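Local coordinates for protein putative cyclohexadienyl dehydrogenase and ADH prephenate dehydrogenase (PDB 4WJI) that probably catalyses the NAD(P)-dependent oxidative decarboxylation of prephenate to 4-hydroxyphenylpyruvate in tyrosine biosynthesis, and binds NADP and tyrosine, at residues V97-I105 with H180-H189; V70-G78 with T233-H241. All coordinates share one frame; numbering follows the deposited sequence.

Contact 1. Residues V97-I105 with H180-H189; sequences VGSTKGSVI and HDKVLAIVSH. With NAP (NADP nicotinamide-adenine-dinucleotide phosphate), chain B; TYR (tyrosine), chain C.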
loop_
_atom_site.group_PDB
_atom_site.type_symbol
_atom_site.label_atom_id
_atom_site.label_comp_id
_atom_site.label_asym_id
_atom_site.label_seq_id
_atom_site.Cartn_x
_atom_site.Cartn_y
_atom_site.Cartn_z
ATOM N N VAL A 97 15.282 12.364 14.981
ATOM C CA VAL A 97 14.425 11.278 14.482
ATOM C C VAL A 97 14.380 11.219 12.939
ATOM O O VAL A 97 13.503 10.591 12.369
ATOM C CB VAL A 97 13.006 11.457 15.027
ATOM C CG1 VAL A 97 12.983 11.294 16.537
ATOM C CG2 VAL A 97 12.392 12.790 14.615
ATOM N N GLY A 98 15.270 11.931 12.270
ATOM C CA GLY A 98 15.264 12.059 10.814
ATOM C C GLY A 98 15.285 10.754 10.025
ATOM O O GLY A 98 15.898 9.745 10.428
ATOM N N SER A 99 14.613 10.783 8.868
ATOM C CA SER A 99 14.495 9.658 7.988
ATOM C C SER A 99 15.773 9.302 7.205
ATOM O O SER A 99 15.842 8.251 6.559
ATOM C CB SER A 99 13.322 9.908 7.030
ATOM O OG SER A 99 12.087 10.006 7.737
ATOM N N THR A 100 16.716 10.231 7.195
ATOM C CA THR A 100 18.086 10.065 6.724
ATOM C C THR A 100 19.030 10.284 7.915
ATOM O O THR A 100 18.672 10.972 8.870
ATOM C CB THR A 100 18.447 11.028 5.556
ATOM O OG1 THR A 100 18.555 12.349 6.048
ATOM C CG2 THR A 100 17.397 11.023 4.504
ATOM N N LYS A 101 20.225 9.693 7.865
ATOM C CA LYS A 101 21.165 9.858 8.987
ATOM C C LYS A 101 22.524 10.451 8.587
ATOM O O LYS A 101 23.101 11.223 9.325
ATOM C CB LYS A 101 21.332 8.526 9.726
ATOM C CG LYS A 101 20.077 8.014 10.462
ATOM C CD LYS A 101 19.945 8.410 11.924
ATOM C CE LYS A 101 19.739 9.862 12.173
ATOM N NZ LYS A 101 18.456 10.445 11.779
ATOM N N GLY A 102 23.093 10.024 7.454
ATOM C CA GLY A 102 24.415 10.531 7.058
ATOM C C GLY A 102 24.415 12.032 6.935
ATOM O O GLY A 102 25.330 12.732 7.416
ATOM N N SER A 103 23.385 12.549 6.284
ATOM C CA SER A 103 23.240 13.979 6.093
ATOM C C SER A 103 23.055 14.724 7.393
ATOM O O SER A 103 23.641 15.796 7.599
ATOM C CB SER A 103 22.097 14.353 5.142
ATOM O OG SER A 103 20.816 14.067 5.721
ATOM N N VAL A 104 22.222 14.163 8.262
ATOM C CA VAL A 104 21.932 14.807 9.520
ATOM C C VAL A 104 23.198 14.905 10.356
ATOM O O VAL A 104 23.492 15.966 10.958
ATOM C CB VAL A 104 20.810 14.047 10.258
ATOM C CG1 VAL A 104 20.607 14.634 11.635
ATOM C CG2 VAL A 104 19.497 14.116 9.454
ATOM N N ILE A 105 23.961 13.820 10.432
ATOM C CA ILE A 105 25.210 13.853 11.177
ATOM C C ILE A 105 26.172 14.925 10.600
ATOM O O ILE A 105 26.743 15.720 11.349
ATOM C CB ILE A 105 25.851 12.469 11.249
ATOM C CG1 ILE A 105 24.971 11.529 12.069
ATOM C CG2 ILE A 105 27.240 12.521 11.837
ATOM C CD1 ILE A 105 25.305 10.071 11.884
ATOM N N HIS A 180 22.618 2.454 7.365
ATOM C CA HIS A 180 21.235 2.939 7.559
ATOM C C HIS A 180 20.645 3.523 6.292
ATOM O O HIS A 180 19.523 3.227 5.909
ATOM C CB HIS A 180 21.152 3.945 8.700
ATOM C CG HIS A 180 19.842 4.690 8.761
ATOM N ND1 HIS A 180 19.534 5.715 7.911
ATOM C CD2 HIS A 180 18.756 4.520 9.554
ATOM C CE1 HIS A 180 18.309 6.159 8.181
ATOM N NE2 HIS A 180 17.812 5.438 9.162
ATOM N N ASP A 181 21.390 4.409 5.647
ATOM C CA ASP A 181 20.910 5.110 4.499
ATOM C C ASP A 181 20.671 4.176 3.285
ATOM O O ASP A 181 19.711 4.382 2.533
ATOM C CB ASP A 181 21.812 6.311 4.169
ATOM C CG ASP A 181 21.699 7.469 5.225
ATOM O OD1 ASP A 181 20.791 7.441 6.108
ATOM O OD2 ASP A 181 22.540 8.420 5.152
ATOM N N LYS A 182 21.466 3.100 3.179
ATOM C CA LYS A 182 21.235 2.096 2.129
ATOM C C LYS A 182 19.962 1.292 2.439
ATOM O O LYS A 182 19.108 1.063 1.552
ATOM C CB LYS A 182 22.413 1.143 2.010
ATOM C CG LYS A 182 22.365 0.220 0.816
ATOM N N VAL A 183 19.853 0.815 3.672
ATOM C CA VAL A 183 18.695 0.030 4.103
ATOM C C VAL A 183 17.406 0.853 3.911
ATOM O O VAL A 183 16.408 0.384 3.313
ATOM C CB VAL A 183 18.831 -0.439 5.559
ATOM C CG1 VAL A 183 17.555 -1.125 6.041
ATOM C CG2 VAL A 183 19.997 -1.431 5.720
ATOM N N LEU A 184 17.403 2.100 4.386
ATOM C CA LEU A 184 16.188 2.912 4.270
ATOM C C LEU A 184 15.863 3.302 2.824
ATOM O O LEU A 184 14.697 3.511 2.486
ATOM C CB LEU A 184 16.161 4.092 5.241
ATOM C CG LEU A 184 15.687 3.763 6.661
ATOM C CD1 LEU A 184 14.213 3.497 6.688
ATOM C CD2 LEU A 184 16.425 2.615 7.357
ATOM N N ALA A 185 16.878 3.372 1.977
ATOM C CA ALA A 185 16.639 3.662 0.572
ATOM C C ALA A 185 15.728 2.613 -0.049
ATOM O O ALA A 185 14.877 2.972 -0.826
ATOM C CB ALA A 185 17.941 3.796 -0.217
ATOM N N ILE A 186 15.909 1.338 0.313
ATOM C CA ILE A 186 15.052 0.285 -0.264
ATOM C C ILE A 186 13.771 0.073 0.511
ATOM O O ILE A 186 12.752 -0.158 -0.129
ATOM C CB ILE A 186 15.827 -1.038 -0.532
ATOM C CG1 ILE A 186 14.946 -2.072 -1.232
ATOM C CG2 ILE A 186 16.430 -1.621 0.729
ATOM C CD1 ILE A 186 14.421 -1.608 -2.600
ATOM N N VAL A 187 13.813 0.078 1.858
ATOM C CA VAL A 187 12.582 -0.262 2.630
ATOM C C VAL A 187 11.637 0.916 2.772
ATOM O O VAL A 187 10.457 0.723 3.130
ATOM C CB VAL A 187 12.797 -0.851 4.060
ATOM C CG1 VAL A 187 13.491 -2.202 4.025
ATOM C CG2 VAL A 187 13.502 0.130 4.989
ATOM N N SER A 188 12.091 2.146 2.516
ATOM C CA SER A 188 11.235 3.309 2.729
ATOM C C SER A 188 11.256 4.319 1.590
ATOM O O SER A 188 10.219 4.723 1.096
ATOM C CB SER A 188 11.674 4.016 4.039
ATOM O OG SER A 188 10.855 5.152 4.288
ATOM N N HIS A 189 12.450 4.770 1.193
ATOM C CA HIS A 189 12.516 5.876 0.280
ATOM C C HIS A 189 12.062 5.529 -1.135
ATOM O O HIS A 189 11.229 6.240 -1.690
ATOM C CB HIS A 189 13.899 6.550 0.307
ATOM C CG HIS A 189 14.324 6.918 1.696
ATOM N ND1 HIS A 189 15.643 7.168 2.013
ATOM C CD2 HIS A 189 13.632 6.982 2.859
ATOM C CE1 HIS A 189 15.731 7.443 3.301
ATOM N NE2 HIS A 189 14.517 7.320 3.843
HETATM P PA NAP B . 5.619 17.233 10.626
HETATM O O1A NAP B . 4.452 16.579 11.260
HETATM O O2A NAP B . 5.492 17.989 9.347
HETATM O O5B NAP B . 6.254 18.243 11.700
HETATM C C5B NAP B . 7.265 19.162 11.305
HETATM C C4B NAP B . 7.832 19.940 12.492
HETATM O O4B NAP B . 9.020 20.595 12.062
HETATM C C3B NAP B . 6.913 21.054 12.959
HETATM O O3B NAP B . 7.152 21.371 14.321
HETATM C C2B NAP B . 7.372 22.236 12.146
HETATM O O2B NAP B . 7.139 23.452 12.799
HETATM C C1B NAP B . 8.857 22.002 12.093
HETATM N N9A NAP B . 9.607 22.618 10.964
HETATM C C8A NAP B . 9.348 22.529 9.670
HETATM N N7A NAP B . 10.227 23.130 8.908
HETATM C C5A NAP B . 11.127 23.662 9.781
HETATM C C6A NAP B . 12.295 24.432 9.602
HETATM N N6A NAP B . 12.717 24.781 8.372
HETATM N N1A NAP B . 12.966 24.769 10.683
HETATM C C2A NAP B . 12.528 24.400 11.875
HETATM N N3A NAP B . 11.446 23.695 12.146
HETATM C C4A NAP B . 10.758 23.344 11.067
HETATM O O3 NAP B . 6.828 16.194 10.463
HETATM P PN NAP B . 7.159 14.776 11.120
HETATM O O1N NAP B . 6.409 13.811 10.351
HETATM O O2N NAP B . 7.017 14.825 12.574
HETATM O O5D NAP B . 8.706 14.584 10.698
HETATM C C5D NAP B . 9.766 15.100 11.463
HETATM C C4D NAP B . 11.013 14.262 11.195
HETATM O O4D NAP B . 10.706 12.909 11.462
HETATM C C3D NAP B . 11.472 14.300 9.768
HETATM O O3D NAP B . 12.887 14.367 9.722
HETATM C C2D NAP B . 10.977 13.004 9.171
HETATM O O2D NAP B . 11.821 12.598 8.124
HETATM C C1D NAP B . 11.117 12.095 10.391
HETATM N N1N NAP B . 10.196 10.948 10.441
HETATM C C2N NAP B . 8.958 11.043 9.950
HETATM C C3N NAP B . 8.095 9.974 9.992
HETATM C C7N NAP B . 6.693 10.004 9.429
HETATM O O7N NAP B . 6.138 8.963 9.200
HETATM N N7N NAP B . 6.142 11.179 9.220
HETATM C C4N NAP B . 8.539 8.811 10.565
HETATM C C5N NAP B . 9.807 8.757 11.082
HETATM C C6N NAP B . 10.652 9.830 10.989
HETATM P P2B NAP B . 5.968 24.451 12.332
HETATM O O1X NAP B . 4.748 23.616 12.132
HETATM O O2X NAP B . 5.852 25.405 13.486
HETATM O O3X NAP B . 6.370 25.127 11.034
HETATM N N TYR C . 4.944 7.512 7.100
HETATM C CA TYR C . 5.112 6.099 6.668
HETATM C C TYR C . 3.767 5.427 6.608
HETATM O O TYR C . 2.776 6.107 6.863
HETATM C CB TYR C . 6.053 5.339 7.611
HETATM C CG TYR C . 7.453 5.926 7.736
HETATM C CD1 TYR C . 7.972 6.835 6.813
HETATM C CD2 TYR C . 8.246 5.570 8.796
HETATM C CE1 TYR C . 9.246 7.359 6.956
HETATM C CE2 TYR C . 9.525 6.045 8.946
HETATM C CZ TYR C . 10.030 6.953 8.053
HETATM O OH TYR C . 11.279 7.491 8.220
HETATM O OXT TYR C . 3.720 4.211 6.306
HETATM O O HOH W 1 21.797 10.935 4.437
#
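D181 OD1 is gripped by two donors: the backbone N of K101 reaches it at 2.9 Å from across the contact, on the syn lone pair, and ND1 of the neighbouring H180 comes to the anti side at 2.8 Å. The other oxygen, D181 OD2, takes the next amide, G102 N, also at 2.9 Å, with an N-H...O angle of 147°. A water then links OD2 to S103 N, so three successive amides at the start of helix 102-108 end, directly or through water, on one carboxylate. The bond that H180 ND1 gives to D181 also helps fix the rotation of the imidazole, whose two faces are both covered. K101 CG sits over the centre of one face in a CH-pi contact, 3.5 Å from the ring centroid, and L184 CD2 covers the opposite face nearer the rim. From there the lysine chain bends at chi2, chi3 and chi4 and turns back, so that NZ bonds G98 O and T100 O and makes a salt bridge with D96. Further along helix 177-203, H189 NE2 gives S99 O a weak bond of 3.2 Å at the edge of its ring, while N242 holds ND1. S99 OG, with chi1 -63° placing it beside its own backbone N, bonds both NADP O2D at 2.6 Å and the hydroxyl OH of the bound tyrosine at 2.7 Å. H180 NE2 bonds H122 ND1, and H122 NE2 in turn bonds the bound tyrosine. The carboxylate, facing the N-terminal end of helix 102-108, is probably stabilised as an anion, and the H180-D181 pair forms a second shell that probably orients H122 beside the bound tyrosine.

Contact 2. Residues V70-G78 with T233-H241; sequences VSVPVGASG and TMWRDVCLH. With NAP (NADP nicotinamide-adenine-dinucleotide phosphate), chain B.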
loop_
_atom_site.group_PDB
_atom_site.type_symbol
_atom_site.label_atom_id
_atom_site.label_comp_id
_atom_site.label_asym_id
_atom_site.label_seq_id
_atom_site.Cartn_x
_atom_site.Cartn_y
_atom_site.Cartn_z
ATOM N N VAL A 70 15.244 16.416 18.301
ATOM C CA VAL A 70 15.008 17.247 17.123
ATOM C C VAL A 70 14.145 16.439 16.123
ATOM O O VAL A 70 14.583 15.392 15.657
ATOM C CB VAL A 70 16.331 17.689 16.486
ATOM C CG1 VAL A 70 16.064 18.536 15.248
ATOM C CG2 VAL A 70 17.183 18.449 17.494
ATOM N N SER A 71 12.941 16.935 15.838
ATOM C CA SER A 71 11.932 16.268 14.973
ATOM C C SER A 71 11.415 17.244 13.921
ATOM O O SER A 71 10.273 17.650 13.936
ATOM C CB SER A 71 10.738 15.695 15.799
ATOM O OG SER A 71 11.206 14.874 16.897
ATOM N N VAL A 72 12.301 17.597 13.001
ATOM C CA VAL A 72 12.057 18.570 11.920
ATOM C C VAL A 72 12.446 17.937 10.573
ATOM O O VAL A 72 13.181 16.946 10.551
ATOM C CB VAL A 72 12.858 19.897 12.119
ATOM C CG1 VAL A 72 12.487 20.555 13.455
ATOM C CG2 VAL A 72 14.357 19.699 11.991
ATOM N N PRO A 73 11.975 18.476 9.442
ATOM C CA PRO A 73 12.428 17.926 8.158
ATOM C C PRO A 73 13.960 17.943 8.069
ATOM O O PRO A 73 14.614 18.858 8.617
ATOM C CB PRO A 73 11.796 18.833 7.126
ATOM C CG PRO A 73 10.973 19.798 7.810
ATOM C CD PRO A 73 11.074 19.631 9.296
ATOM N N VAL A 74 14.526 16.900 7.444
ATOM C CA VAL A 74 15.966 16.718 7.597
ATOM C C VAL A 74 16.815 17.857 7.066
ATOM O O VAL A 74 17.949 18.080 7.543
ATOM C CB VAL A 74 16.511 15.373 7.083
ATOM C CG1 VAL A 74 15.974 14.203 7.906
ATOM C CG2 VAL A 74 16.224 15.186 5.609
ATOM N N GLY A 75 16.302 18.602 6.106
ATOM C CA GLY A 75 17.064 19.734 5.596
ATOM C C GLY A 75 17.209 20.890 6.560
ATOM O O GLY A 75 18.017 21.796 6.328
ATOM N N ALA A 76 16.455 20.858 7.655
ATOM C CA ALA A 76 16.508 21.890 8.714
ATOM C C ALA A 76 17.444 21.549 9.868
ATOM O O ALA A 76 17.621 22.336 10.807
ATOM C CB ALA A 76 15.110 22.174 9.222
ATOM N N SER A 77 18.033 20.362 9.815
ATOM C CA SER A 77 18.798 19.866 10.944
ATOM C C SER A 77 19.971 20.764 11.313
ATOM O O SER A 77 20.237 21.031 12.522
ATOM C CB SER A 77 19.347 18.459 10.639
ATOM O OG SER A 77 18.314 17.530 10.375
ATOM N N GLY A 78 20.714 21.180 10.305
ATOM C CA GLY A 78 21.876 22.039 10.551
ATOM C C GLY A 78 21.511 23.349 11.182
ATOM O O GLY A 78 22.223 23.829 12.074
ATOM N N THR A 233 7.287 18.546 2.104
ATOM C CA THR A 233 8.566 19.048 2.608
ATOM C C THR A 233 9.435 17.906 3.125
ATOM O O THR A 233 10.640 17.837 2.795
ATOM C CB THR A 233 8.377 20.120 3.690
ATOM O OG1 THR A 233 7.586 21.205 3.173
ATOM C CG2 THR A 233 9.672 20.664 4.159
HETATM N N MSE A 234 8.836 17.018 3.926
HETATM C CA MSE A 234 9.558 15.869 4.476
HETATM C C MSE A 234 10.190 15.088 3.352
HETATM O O MSE A 234 11.363 14.714 3.425
HETATM C CB MSE A 234 8.581 14.966 5.262
HETATM C CG MSE A 234 9.170 13.619 5.686
HETATM SE SE MSE A 234 7.919 12.699 6.830
HETATM C CE MSE A 234 8.757 11.000 6.579
ATOM N N TRP A 235 9.394 14.751 2.320
ATOM C CA TRP A 235 9.879 13.862 1.271
ATOM C C TRP A 235 10.782 14.538 0.259
ATOM O O TRP A 235 11.704 13.879 -0.233
ATOM C CB TRP A 235 8.689 13.092 0.610
ATOM C CG TRP A 235 8.271 12.021 1.580
ATOM C CD1 TRP A 235 7.201 12.026 2.425
ATOM C CD2 TRP A 235 9.027 10.836 1.884
ATOM N NE1 TRP A 235 7.242 10.910 3.217
ATOM C CE2 TRP A 235 8.345 10.155 2.901
ATOM C CE3 TRP A 235 10.186 10.273 1.359
ATOM C CZ2 TRP A 235 8.826 8.952 3.435
ATOM C CZ3 TRP A 235 10.654 9.123 1.901
ATOM C CH2 TRP A 235 9.988 8.469 2.939
ATOM N N ARG A 236 10.565 15.819 -0.028
ATOM C CA ARG A 236 11.545 16.606 -0.771
ATOM C C ARG A 236 12.896 16.478 -0.062
ATOM O O ARG A 236 13.934 16.163 -0.694
ATOM C CB ARG A 236 11.126 18.060 -0.889
ATOM C CG ARG A 236 12.194 18.949 -1.528
ATOM C CD ARG A 236 11.965 20.404 -1.224
ATOM N NE ARG A 236 12.211 20.676 0.163
ATOM C CZ ARG A 236 11.876 21.787 0.794
ATOM N NH1 ARG A 236 11.199 22.734 0.161
ATOM N NH2 ARG A 236 12.218 21.946 2.068
ATOM N N ASP A 237 12.892 16.734 1.245
ATOM C CA ASP A 237 14.165 16.714 1.957
ATOM C C ASP A 237 14.850 15.335 1.944
ATOM O O ASP A 237 16.075 15.247 1.826
ATOM C CB ASP A 237 13.997 17.242 3.369
ATOM C CG ASP A 237 13.848 18.749 3.422
ATOM O OD1 ASP A 237 13.769 19.452 2.363
ATOM O OD2 ASP A 237 13.886 19.263 4.597
ATOM N N VAL A 238 14.083 14.245 2.116
ATOM C CA VAL A 238 14.705 12.916 2.035
ATOM C C VAL A 238 15.383 12.687 0.678
ATOM O O VAL A 238 16.505 12.156 0.607
ATOM C CB VAL A 238 13.644 11.809 2.300
ATOM C CG1 VAL A 238 14.204 10.444 2.007
ATOM C CG2 VAL A 238 13.203 11.826 3.730
ATOM N N CYS A 239 14.707 13.053 -0.411
ATOM C CA CYS A 239 15.276 12.867 -1.743
ATOM C C CYS A 239 16.545 13.699 -1.952
ATOM O O CYS A 239 17.477 13.261 -2.652
ATOM C CB CYS A 239 14.257 13.263 -2.816
ATOM S SG CYS A 239 12.893 12.097 -2.976
ATOM N N LEU A 240 16.563 14.880 -1.370
ATOM C CA LEU A 240 17.748 15.775 -1.472
ATOM C C LEU A 240 18.921 15.278 -0.625
ATOM O O LEU A 240 20.080 15.531 -0.950
ATOM C CB LEU A 240 17.403 17.203 -1.027
ATOM C CG LEU A 240 16.431 17.976 -1.947
ATOM C CD1 LEU A 240 15.948 19.273 -1.309
ATOM C CD2 LEU A 240 17.034 18.226 -3.316
ATOM N N HIS A 241 18.626 14.625 0.484
ATOM C CA HIS A 241 19.634 14.244 1.467
ATOM C C HIS A 241 19.999 12.771 1.544
ATOM O O HIS A 241 20.926 12.417 2.273
ATOM C CB HIS A 241 19.208 14.818 2.841
ATOM C CG HIS A 241 19.347 16.290 2.857
ATOM N ND1 HIS A 241 18.323 17.183 2.705
ATOM C CD2 HIS A 241 20.490 17.019 2.869
ATOM C CE1 HIS A 241 18.828 18.415 2.685
ATOM N NE2 HIS A 241 20.133 18.334 2.775
HETATM P PA NAP B . 5.619 17.233 10.626
HETATM O O1A NAP B . 4.452 16.579 11.260
HETATM O O2A NAP B . 5.492 17.989 9.347
HETATM O O5B NAP B . 6.254 18.243 11.700
HETATM C C5B NAP B . 7.265 19.162 11.305
HETATM C C4B NAP B . 7.832 19.940 12.492
HETATM O O4B NAP B . 9.020 20.595 12.062
HETATM C C3B NAP B . 6.913 21.054 12.959
HETATM O O3B NAP B . 7.152 21.371 14.321
HETATM C C2B NAP B . 7.372 22.236 12.146
HETATM O O2B NAP B . 7.139 23.452 12.799
HETATM C C1B NAP B . 8.857 22.002 12.093
HETATM N N9A NAP B . 9.607 22.618 10.964
HETATM C C8A NAP B . 9.348 22.529 9.670
HETATM N N7A NAP B . 10.227 23.130 8.908
HETATM C C5A NAP B . 11.127 23.662 9.781
HETATM C C6A NAP B . 12.295 24.432 9.602
HETATM N N6A NAP B . 12.717 24.781 8.372
HETATM N N1A NAP B . 12.966 24.769 10.683
HETATM C C2A NAP B . 12.528 24.400 11.875
HETATM N N3A NAP B . 11.446 23.695 12.146
HETATM C C4A NAP B . 10.758 23.344 11.067
HETATM O O3 NAP B . 6.828 16.194 10.463
HETATM P PN NAP B . 7.159 14.776 11.120
HETATM O O1N NAP B . 6.409 13.811 10.351
HETATM O O2N NAP B . 7.017 14.825 12.574
HETATM O O5D NAP B . 8.706 14.584 10.698
HETATM C C5D NAP B . 9.766 15.100 11.463
HETATM C C4D NAP B . 11.013 14.262 11.195
HETATM O O4D NAP B . 10.706 12.909 11.462
HETATM C C3D NAP B . 11.472 14.300 9.768
HETATM O O3D NAP B . 12.887 14.367 9.722
HETATM C C2D NAP B . 10.977 13.004 9.171
HETATM O O2D NAP B . 11.821 12.598 8.124
HETATM C C1D NAP B . 11.117 12.095 10.391
HETATM N N1N NAP B . 10.196 10.948 10.441
HETATM C C2N NAP B . 8.958 11.043 9.950
HETATM C C3N NAP B . 8.095 9.974 9.992
HETATM C C7N NAP B . 6.693 10.004 9.429
HETATM O O7N NAP B . 6.138 8.963 9.200
HETATM N N7N NAP B . 6.142 11.179 9.220
HETATM C C4N NAP B . 8.539 8.811 10.565
HETATM C C5N NAP B . 9.807 8.757 11.082
HETATM C C6N NAP B . 10.652 9.830 10.989
HETATM P P2B NAP B . 5.968 24.451 12.332
HETATM O O1X NAP B . 4.748 23.616 12.132
HETATM O O2X NAP B . 5.852 25.405 13.486
HETATM O O3X NAP B . 6.370 25.127 11.034
HETATM O O HOH W 2 12.667 14.821 6.312
#
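This is a buried loop-to-helix contact beside the NADP site: the turn that follows strand 67-70 of the nucleotide-binding sheet packs against helix 232-241, with D237 at its centre. G75 N bonds D237 OD2 at 2.9 Å, coming from above the carboxylate plane, 52° out of it. P73 CB lies against the same oxygen, and P73 CG meets T233 CG2 at 4.0 Å. The other oxygen, OD1, is held side-on by R236, whose NE and NH2 both lie 3.0 Å from it with the carboxylate carbon in the guanidinium plane. This salt bridge within the helix helps fix the rotation of the carboxylate. V74 slides past D237 in the opposite direction; with chi1 -66° its CG2 falls between the backbone N and the carbonyl carbon and touches D237 CB and H241 CB. The H241 ring closes the far end, CE1 lying 3.7 Å from G75 CA, while its ND1 bonds back to D237 O. A water joins V74 N, M234 O and NADP O2D, tying turn, helix and cofactor together. V72 O accepts from NADP O3D at 2.7 Å, P73 CD packs on adenine C8A, and the extended selenomethionine M234 brings SE and CE to the nicotinamide end. Cofactor bound at the C-terminal end of a parallel strand, where the chain turns into the next helix, is characteristic of a Rossmann fold; here that turn meets a helix of the C-terminal part across the cofactor cleft.

How the contacts relate
Going from the N terminus, the chain leaves strand 67-70 into 70-78, passes through helix 77-84 and strand 93-96, and reaches 97-105, so the first halves of both contacts follow adjacent parallel strands. Helix 177-203 then brings back 180-189 and closes contact 1; helix 232-241 closes the longer loop of contact 2, within which contact 1 is nested. The two also touch directly: V97 N probably bonds V70 O at 3.2 Å, and V238 CG1 packs on H189 CG at 3.5 Å. Together they tie the Rossmann sheet's strand ends to two helices of the C-terminal region, with NADP touching both and the second subunit bordering both.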